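Erythrocyte binding antigen 140 (Plasmodium falciparum, PDB 4GF2) probably binds a receptor on the host erythrocyte surface during invasion, this chain being the region of the longer protein that carries its two Duffy-binding (DBL) domains. Local coordinates at residues A[66-71]-A[155-160]; A[149-154]-A[167-172]. The protein carries 3 engineered substitutions. All coordinates share one frame; numbering follows the deposited sequence.

Contact 1. Residues A[66-71]-A[155-160]; sequences SVNTEA and IVNHKG
Asn68, on helix 56-78, reaches across to Asn157 in the loop that follows helix 132-155. From its CB the chain runs out with CG anti to the backbone N (chi1 178°), which carries the amide off the helix toward the loop. Asn68 CG lies 4.1 Å from Asn157 OD1, and the other branch, Asn68 OD1, comes no closer to that oxygen. The work is done at ND2, which donates a nearly straight hydrogen bond to Asn157 OD1, 3.2 Å away with an angle of 169° at the hydrogen. Asn157 OD1 sits in the amide plane of Asn68, whereas Asn68 ND2 lies tilted from the carbonyl plane of Asn157, and the two amide planes are nearly perpendicular. The same ND2 touches a methyl, Val156 CG1, at 3.8 Å, and it also hydrogen-bonds to the backbone carbonyl of His153, in helix 132-155.

One helical turn further on, Ala71 CB rests against the imidazole of His158, 3.9 Å from ND1, while Ala71 O lies over a face of that ring. Tyr75, farther along helix 56-78, meets the same imidazole. Within the loop, His158 N bonds back to Ile155 O at 2.8 Å, a turn that brings His158 round to the helix. An amide nitrogen has two N-H groups, and with Asn68 ND2 serving both a helix carbonyl and a loop amide, the chemistry implies that Asn68 ties the last part of helix 132-155 and the start of the loop to helix 56-78 in the first DBL domain.

Contact 2. Residues A[149-154]-A[167-172]; sequences NLWNHM and AIIPAE
Trp151 NE1, on helix 132-155, gives its hydrogen to Ala167 O at 2.8 Å, the N-H pointing almost straight at the oxygen (166°). Ala167 O lies in the plane of the indole, at its edge. Seen from the carbonyl, however, the donor stands well above the plane, 54° out of it, and so does not use a lone pair. Ile169 N also comes within 3.3 Å of Trp151 NE1, but both are donors and this is mere proximity.

The chain then climbs from the edge onto one face of the indole. Ile169 CA sits over the five-membered ring, 3.6 Å from its centroid, and Pro170 CD over the six-membered ring; these are two CH-pi contacts side by side, the proline one almost along the ring normal, only 6° off. The indole is presented to the loop because CG of Trp151 lies anti to the backbone N, sending the ring out from the helix.

This is the long loop joining helices 132-155 and 175-202 of the first Duffy-binding domain; the chain leaves helix 132-155 and passes across its flank before entering helix 175-202. Nearby, Cys166 is disulfide-bonded to Cys87 of helix 83-101, whose Phe94 meets the Trp151 ring edge-to-face and also touches Ile169 and Pro170.

The Ile169 side chain runs alongside the Trp151 side chain, antiparallel to it: Ile169 CB is 3.6 Å from Trp151 CD1, and Ile169 CD1 is 4.0 Å from Trp151 CB.

Contacts 1 and 2 sit about 10 Å apart, centre to centre, inside the first of the two DBL domains, nearly 50 Å from the centre of this elongated chain. Their segments alternate in sequence: 66-71, then 149-154, 155-160 and 167-172. Helix 132-155 is common ground, since 149-154 lies near its C-terminal end and 155-160 follows directly in sequence. This end of the helix is therefore contacted on two flanks: helix 56-78 meets it and the start of the following loop, and the later part of that loop returns to cover Trp151. Val67 also packs on Met154 and Leu150, so helices 56-78 and 132-155 and the loop are in direct contact within this largely helical domain.

Contact 1. Residues A[66-71]-A[155-160]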
ATOM      1  N   SER A  66      39.692   7.559  27.470  1.00 47.28           N
ATOM      2  CA  SER A  66      38.463   7.116  26.832  1.00 45.38           C
ATOM      3  C   SER A  66      37.461   8.261  26.664  1.00 42.50           C
ATOM      4  O   SER A  66      36.931   8.465  25.575  1.00 41.81           O
ATOM      5  CB  SER A  66      37.840   5.977  27.632  1.00 46.35           C
ATOM      6  OG  SER A  66      38.696   4.850  27.637  1.00 49.45           O
ATOM      7  N   VAL A  67      37.200   9.011  27.731  1.00 40.82           N
ATOM      8  CA  VAL A  67      36.205  10.080  27.662  1.00 38.66           C
ATOM      9  C   VAL A  67      36.660  11.207  26.737  1.00 39.63           C
ATOM     10  O   VAL A  67      35.878  11.720  25.937  1.00 38.62           O
ATOM     11  CB  VAL A  67      35.852  10.657  29.057  1.00 36.26           C
ATOM     12  CG1 VAL A  67      35.260   9.577  29.938  1.00 37.36           C
ATOM     13  CG2 VAL A  67      37.072  11.296  29.721  1.00 34.99           C
ATOM     14  N   ASN A  68      37.930  11.579  26.843  1.00 41.40           N
ATOM     15  CA  ASN A  68      38.493  12.641  26.016  1.00 40.66           C
ATOM     16  C   ASN A  68      38.488  12.258  24.537  1.00 39.70           C
ATOM     17  O   ASN A  68      38.256  13.100  23.669  1.00 38.94           O
ATOM     18  CB  ASN A  68      39.916  12.965  26.481  1.00 41.73           C
ATOM     19  CG  ASN A  68      40.583  14.024  25.632  1.00 42.54           C
ATOM     20  OD1 ASN A  68      41.241  13.715  24.643  1.00 43.65           O
ATOM     21  ND2 ASN A  68      40.417  15.283  26.016  1.00 41.11           N
ATOM     22  N   THR A  69      38.732  10.983  24.251  1.00 39.75           N
ATOM     23  CA  THR A  69      38.735  10.509  22.873  1.00 40.55           C
ATOM     24  C   THR A  69      37.307  10.479  22.344  1.00 41.14           C
ATOM     25  O   THR A  69      37.044  10.896  21.214  1.00 41.53           O
ATOM     26  CB  THR A  69      39.369   9.110  22.741  1.00 40.19           C
ATOM     27  OG1 THR A  69      40.729   9.151  23.187  1.00 42.21           O
ATOM     28  CG2 THR A  69      39.345   8.649  21.294  1.00 39.23           C
ATOM     29  N   GLU A  70      36.387   9.997  23.172  1.00 40.73           N
ATOM     30  CA  GLU A  70      34.974   9.969  22.812  1.00 37.95           C
ATOM     31  C   GLU A  70      34.514  11.356  22.364  1.00 36.88           C
ATOM     32  O   GLU A  70      33.783  11.488  21.384  1.00 37.18           O
ATOM     33  CB  GLU A  70      34.136   9.480  23.996  1.00 35.92           C
ATOM     34  CG  GLU A  70      32.628   9.598  23.795  1.00 34.44           C
ATOM     35  CD  GLU A  70      32.081   8.619  22.772  1.00 35.20           C
ATOM     36  OE1 GLU A  70      32.837   7.724  22.324  1.00 38.82           O
ATOM     37  OE2 GLU A  70      30.888   8.747  22.421  1.00 32.52           O
ATOM     38  N   ALA A  71      34.960  12.388  23.075  1.00 36.67           N
ATOM     39  CA  ALA A  71      34.621  13.769  22.729  1.00 38.46           C
ATOM     40  C   ALA A  71      35.121  14.171  21.333  1.00 40.66           C
ATOM     41  O   ALA A  71      34.347  14.670  20.515  1.00 41.52           O
ATOM     42  CB  ALA A  71      35.170  14.717  23.775  1.00 39.58           C
ATOM     43  N   ILE A 155      35.598  17.248  28.269  1.00 35.08           N
ATOM     44  CA  ILE A 155      35.191  18.396  27.466  1.00 37.00           C
ATOM     45  C   ILE A 155      36.274  19.464  27.365  1.00 39.03           C
ATOM     46  O   ILE A 155      36.049  20.511  26.760  1.00 39.45           O
ATOM     47  CB  ILE A 155      33.913  19.049  28.029  1.00 37.88           C
ATOM     48  CG1 ILE A 155      34.182  19.656  29.407  1.00 39.38           C
ATOM     49  CG2 ILE A 155      32.787  18.030  28.095  1.00 37.34           C
ATOM     50  CD1 ILE A 155      33.023  20.446  29.956  1.00 39.75           C
ATOM     51  N   VAL A 156      37.448  19.198  27.935  1.00 39.99           N
ATOM     52  CA  VAL A 156      38.481  20.228  28.058  1.00 41.27           C
ATOM     53  C   VAL A 156      38.862  20.863  26.716  1.00 43.00           C
ATOM     54  O   VAL A 156      39.170  22.048  26.656  1.00 45.76           O
ATOM     55  CB  VAL A 156      39.758  19.684  28.729  1.00 41.02           C
ATOM     56  CG1 VAL A 156      40.452  18.680  27.827  1.00 42.81           C
ATOM     57  CG2 VAL A 156      40.697  20.830  29.078  1.00 41.05           C
ATOM     58  N   ASN A 157      38.838  20.080  25.644  1.00 41.94           N
ATOM     59  CA  ASN A 157      39.211  20.589  24.328  1.00 44.44           C
ATOM     60  C   ASN A 157      38.022  21.113  23.519  1.00 43.22           C
ATOM     61  O   ASN A 157      38.195  21.565  22.387  1.00 44.81           O
ATOM     62  CB  ASN A 157      39.931  19.503  23.519  1.00 47.42           C
ATOM     63  CG  ASN A 157      41.202  19.022  24.186  1.00 51.76           C
ATOM     64  OD1 ASN A 157      41.376  17.827  24.424  1.00 54.75           O
ATOM     65  ND2 ASN A 157      42.100  19.951  24.492  1.00 52.50           N
ATOM     66  N   HIS A 158      36.823  21.058  24.089  1.00 41.33           N
ATOM     67  CA  HIS A 158      35.628  21.443  23.348  1.00 40.21           C
ATOM     68  C   HIS A 158      34.697  22.381  24.118  1.00 39.06           C
ATOM     69  O   HIS A 158      33.579  22.641  23.677  1.00 38.41           O
ATOM     70  CB  HIS A 158      34.857  20.190  22.914  1.00 39.28           C
ATOM     71  CG  HIS A 158      35.666  19.241  22.083  1.00 39.78           C
ATOM     72  ND1 HIS A 158      36.420  18.226  22.632  1.00 39.54           N
ATOM     73  CD2 HIS A 158      35.844  19.160  20.743  1.00 40.08           C
ATOM     74  CE1 HIS A 158      37.026  17.559  21.665  1.00 39.36           C
ATOM     75  NE2 HIS A 158      36.697  18.107  20.510  1.00 39.57           N
ATOM     76  N   LYS A 159      35.145  22.898  25.258  1.00 40.31           N
ATOM     77  CA  LYS A 159      34.306  23.801  26.046  1.00 43.47           C
ATOM     78  C   LYS A 159      33.829  24.978  25.197  1.00 41.03           C
ATOM     79  O   LYS A 159      32.693  25.431  25.330  1.00 41.00           O
ATOM     80  CB  LYS A 159      35.056  24.321  27.274  1.00 52.81           C
ATOM     81  CG  LYS A 159      35.295  23.275  28.354  1.00 59.70           C
ATOM     82  CD  LYS A 159      35.911  23.885  29.611  1.00 68.88           C
ATOM     83  CE  LYS A 159      34.915  24.759  30.361  1.00 74.77           C
ATOM     84  NZ  LYS A 159      35.482  25.302  31.629  1.00 79.82           N
ATOM     85  N   GLY A 160      34.705  25.466  24.322  1.00 39.52           N
ATOM     86  CA  GLY A 160      34.391  26.604  23.478  1.00 40.11           C
ATOM     87  C   GLY A 160      33.416  26.305  22.352  1.00 39.56           C
ATOM     88  O   GLY A 160      32.843  27.224  21.776  1.00 42.99           O
TER

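Contact 2. Residues A[149-154]-A[167-172]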
ATOM      1  N   ASN A 149      36.459  15.123  37.664  1.00 45.57           N
ATOM      2  CA  ASN A 149      37.676  15.177  36.866  1.00 48.21           C
ATOM      3  C   ASN A 149      37.491  14.531  35.494  1.00 46.27           C
ATOM      4  O   ASN A 149      38.022  15.018  34.494  1.00 49.55           O
ATOM      5  CB  ASN A 149      38.832  14.518  37.620  1.00 54.68           C
ATOM      6  CG  ASN A 149      40.093  14.428  36.788  1.00 61.78           C
ATOM      7  OD1 ASN A 149      40.714  13.370  36.694  1.00 64.78           O
ATOM      8  ND2 ASN A 149      40.474  15.539  36.167  1.00 64.41           N
ATOM      9  N   LEU A 150      36.734  13.441  35.442  1.00 41.94           N
ATOM     10  CA  LEU A 150      36.468  12.760  34.180  1.00 40.15           C
ATOM     11  C   LEU A 150      35.665  13.650  33.228  1.00 38.92           C
ATOM     12  O   LEU A 150      35.968  13.737  32.037  1.00 38.16           O
ATOM     13  CB  LEU A 150      35.719  11.448  34.429  1.00 40.60           C
ATOM     14  CG  LEU A 150      36.540  10.293  35.010  1.00 43.43           C
ATOM     15  CD1 LEU A 150      35.636   9.150  35.430  1.00 43.99           C
ATOM     16  CD2 LEU A 150      37.561   9.806  33.999  1.00 44.38           C
ATOM     17  N   TRP A 151      34.640  14.310  33.753  1.00 39.35           N
ATOM     18  CA  TRP A 151      33.820  15.199  32.940  1.00 38.28           C
ATOM     19  C   TRP A 151      34.662  16.358  32.426  1.00 40.90           C
ATOM     20  O   TRP A 151      34.712  16.619  31.223  1.00 42.50           O
ATOM     21  CB  TRP A 151      32.643  15.732  33.753  1.00 36.14           C
ATOM     22  CG  TRP A 151      31.908  16.851  33.086  1.00 35.02           C
ATOM     23  CD1 TRP A 151      31.862  18.154  33.489  1.00 35.21           C
ATOM     24  CD2 TRP A 151      31.111  16.770  31.899  1.00 35.05           C
ATOM     25  NE1 TRP A 151      31.083  18.887  32.628  1.00 34.92           N
ATOM     26  CE2 TRP A 151      30.611  18.063  31.643  1.00 34.30           C
ATOM     27  CE3 TRP A 151      30.775  15.731  31.025  1.00 36.31           C
ATOM     28  CZ2 TRP A 151      29.792  18.345  30.553  1.00 33.90           C
ATOM     29  CZ3 TRP A 151      29.962  16.013  29.940  1.00 36.53           C
ATOM     30  CH2 TRP A 151      29.480  17.308  29.713  1.00 35.26           C
ATOM     31  N   ASN A 152      35.330  17.046  33.344  1.00 40.92           N
ATOM     32  CA  ASN A 152      36.161  18.183  32.983  1.00 40.64           C
ATOM     33  C   ASN A 152      37.152  17.853  31.876  1.00 41.06           C
ATOM     34  O   ASN A 152      37.339  18.642  30.951  1.00 41.88           O
ATOM     35  CB  ASN A 152      36.902  18.709  34.209  1.00 42.24           C
ATOM     36  CG  ASN A 152      36.003  19.503  35.129  1.00 44.97           C
ATOM     37  OD1 ASN A 152      34.976  20.030  34.702  1.00 46.94           O
ATOM     38  ND2 ASN A 152      36.385  19.601  36.397  1.00 47.04           N
ATOM     39  N   HIS A 153      37.779  16.685  31.966  1.00 40.93           N
ATOM     40  CA  HIS A 153      38.790  16.299  30.991  1.00 40.05           C
ATOM     41  C   HIS A 153      38.140  15.869  29.684  1.00 37.74           C
ATOM     42  O   HIS A 153      38.717  16.026  28.602  1.00 39.05           O
ATOM     43  CB  HIS A 153      39.664  15.175  31.540  1.00 40.61           C
ATOM     44  CG  HIS A 153      40.730  14.729  30.591  1.00 41.91           C
ATOM     45  ND1 HIS A 153      41.823  15.509  30.281  1.00 43.55           N
ATOM     46  CD2 HIS A 153      40.868  13.586  29.878  1.00 41.94           C
ATOM     47  CE1 HIS A 153      42.590  14.865  29.418  1.00 44.72           C
ATOM     48  NE2 HIS A 153      42.034  13.696  29.159  1.00 43.80           N
ATOM     49  N   MET A 154      36.930  15.333  29.785  1.00 34.82           N
ATOM     50  CA  MET A 154      36.189  14.912  28.600  1.00 34.64           C
ATOM     51  C   MET A 154      35.896  16.096  27.684  1.00 33.60           C
ATOM     52  O   MET A 154      35.942  15.970  26.463  1.00 32.93           O
ATOM     53  CB  MET A 154      34.870  14.237  28.995  1.00 36.18           C
ATOM     54  CG  MET A 154      34.030  13.827  27.800  1.00 37.40           C
ATOM     55  SD  MET A 154      32.546  12.898  28.223  1.00 33.16           S
ATOM     56  CE  MET A 154      32.037  12.383  26.588  1.00 27.77           C
ATOM     57  N   ALA A 167      28.473  22.944  29.666  1.00 39.85           N
ATOM     58  CA  ALA A 167      29.717  22.569  30.327  1.00 40.10           C
ATOM     59  C   ALA A 167      29.484  22.117  31.770  1.00 39.79           C
ATOM     60  O   ALA A 167      30.408  21.640  32.431  1.00 39.16           O
ATOM     61  CB  ALA A 167      30.700  23.725  30.291  1.00 42.82           C
ATOM     62  N   ILE A 168      28.256  22.270  32.261  1.00 41.08           N
ATOM     63  CA  ILE A 168      27.919  21.801  33.602  1.00 42.47           C
ATOM     64  C   ILE A 168      27.709  20.292  33.580  1.00 41.17           C
ATOM     65  O   ILE A 168      26.889  19.786  32.817  1.00 41.91           O
ATOM     66  CB  ILE A 168      26.643  22.477  34.161  1.00 44.58           C
ATOM     67  CG1 ILE A 168      26.784  23.999  34.156  1.00 48.95           C
ATOM     68  CG2 ILE A 168      26.350  21.989  35.577  1.00 44.60           C
ATOM     69  CD1 ILE A 168      27.964  24.503  34.947  1.00 51.95           C
ATOM     70  N   ILE A 169      28.451  19.584  34.427  1.00 39.09           N
ATOM     71  CA  ILE A 169      28.353  18.132  34.514  1.00 36.16           C
ATOM     72  C   ILE A 169      26.889  17.687  34.550  1.00 35.38           C
ATOM     73  O   ILE A 169      26.078  18.278  35.259  1.00 35.87           O
ATOM     74  CB  ILE A 169      29.092  17.597  35.759  1.00 37.08           C
ATOM     75  CG1 ILE A 169      29.175  16.072  35.721  1.00 39.20           C
ATOM     76  CG2 ILE A 169      28.409  18.059  37.040  1.00 36.59           C
ATOM     77  CD1 ILE A 169      30.098  15.502  36.780  1.00 42.05           C
ATOM     78  N   PRO A 170      26.543  16.654  33.766  1.00 34.96           N
ATOM     79  CA  PRO A 170      25.156  16.182  33.699  1.00 36.09           C
ATOM     80  C   PRO A 170      24.671  15.604  35.022  1.00 38.06           C
ATOM     81  O   PRO A 170      25.421  14.907  35.703  1.00 40.25           O
ATOM     82  CB  PRO A 170      25.210  15.075  32.636  1.00 35.02           C
ATOM     83  CG  PRO A 170      26.461  15.317  31.876  1.00 34.25           C
ATOM     84  CD  PRO A 170      27.418  15.907  32.849  1.00 34.48           C
ATOM     85  N   ALA A 171      23.427  15.899  35.384  1.00 37.76           N
ATOM     86  CA  ALA A 171      22.826  15.295  36.564  1.00 38.75           C
ATOM     87  C   ALA A 171      22.748  13.788  36.357  1.00 41.22           C
ATOM     88  O   ALA A 171      22.633  13.310  35.228  1.00 40.66           O
ATOM     89  CB  ALA A 171      21.438  15.870  36.820  1.00 39.25           C
ATOM     90  N   GLU A 172      22.819  13.050  37.455  1.00 44.15           N
ATOM     91  CA  GLU A 172      22.765  11.596  37.417  1.00 46.54           C
ATOM     92  C   GLU A 172      21.321  11.112  37.361  1.00 50.74           C
ATOM     93  O   GLU A 172      20.491  11.515  38.172  1.00 53.93           O
ATOM     94  CB  GLU A 172      23.476  11.022  38.643  1.00 49.75           C
ATOM     95  CG  GLU A 172      24.963  11.344  38.666  1.00 53.44           C
ATOM     96  CD  GLU A 172      25.633  10.979  39.971  1.00 63.25           C
ATOM     97  OE1 GLU A 172      24.923  10.574  40.915  1.00 72.09           O
ATOM     98  OE2 GLU A 172      26.875  11.100  40.053  1.00 61.95           O
TER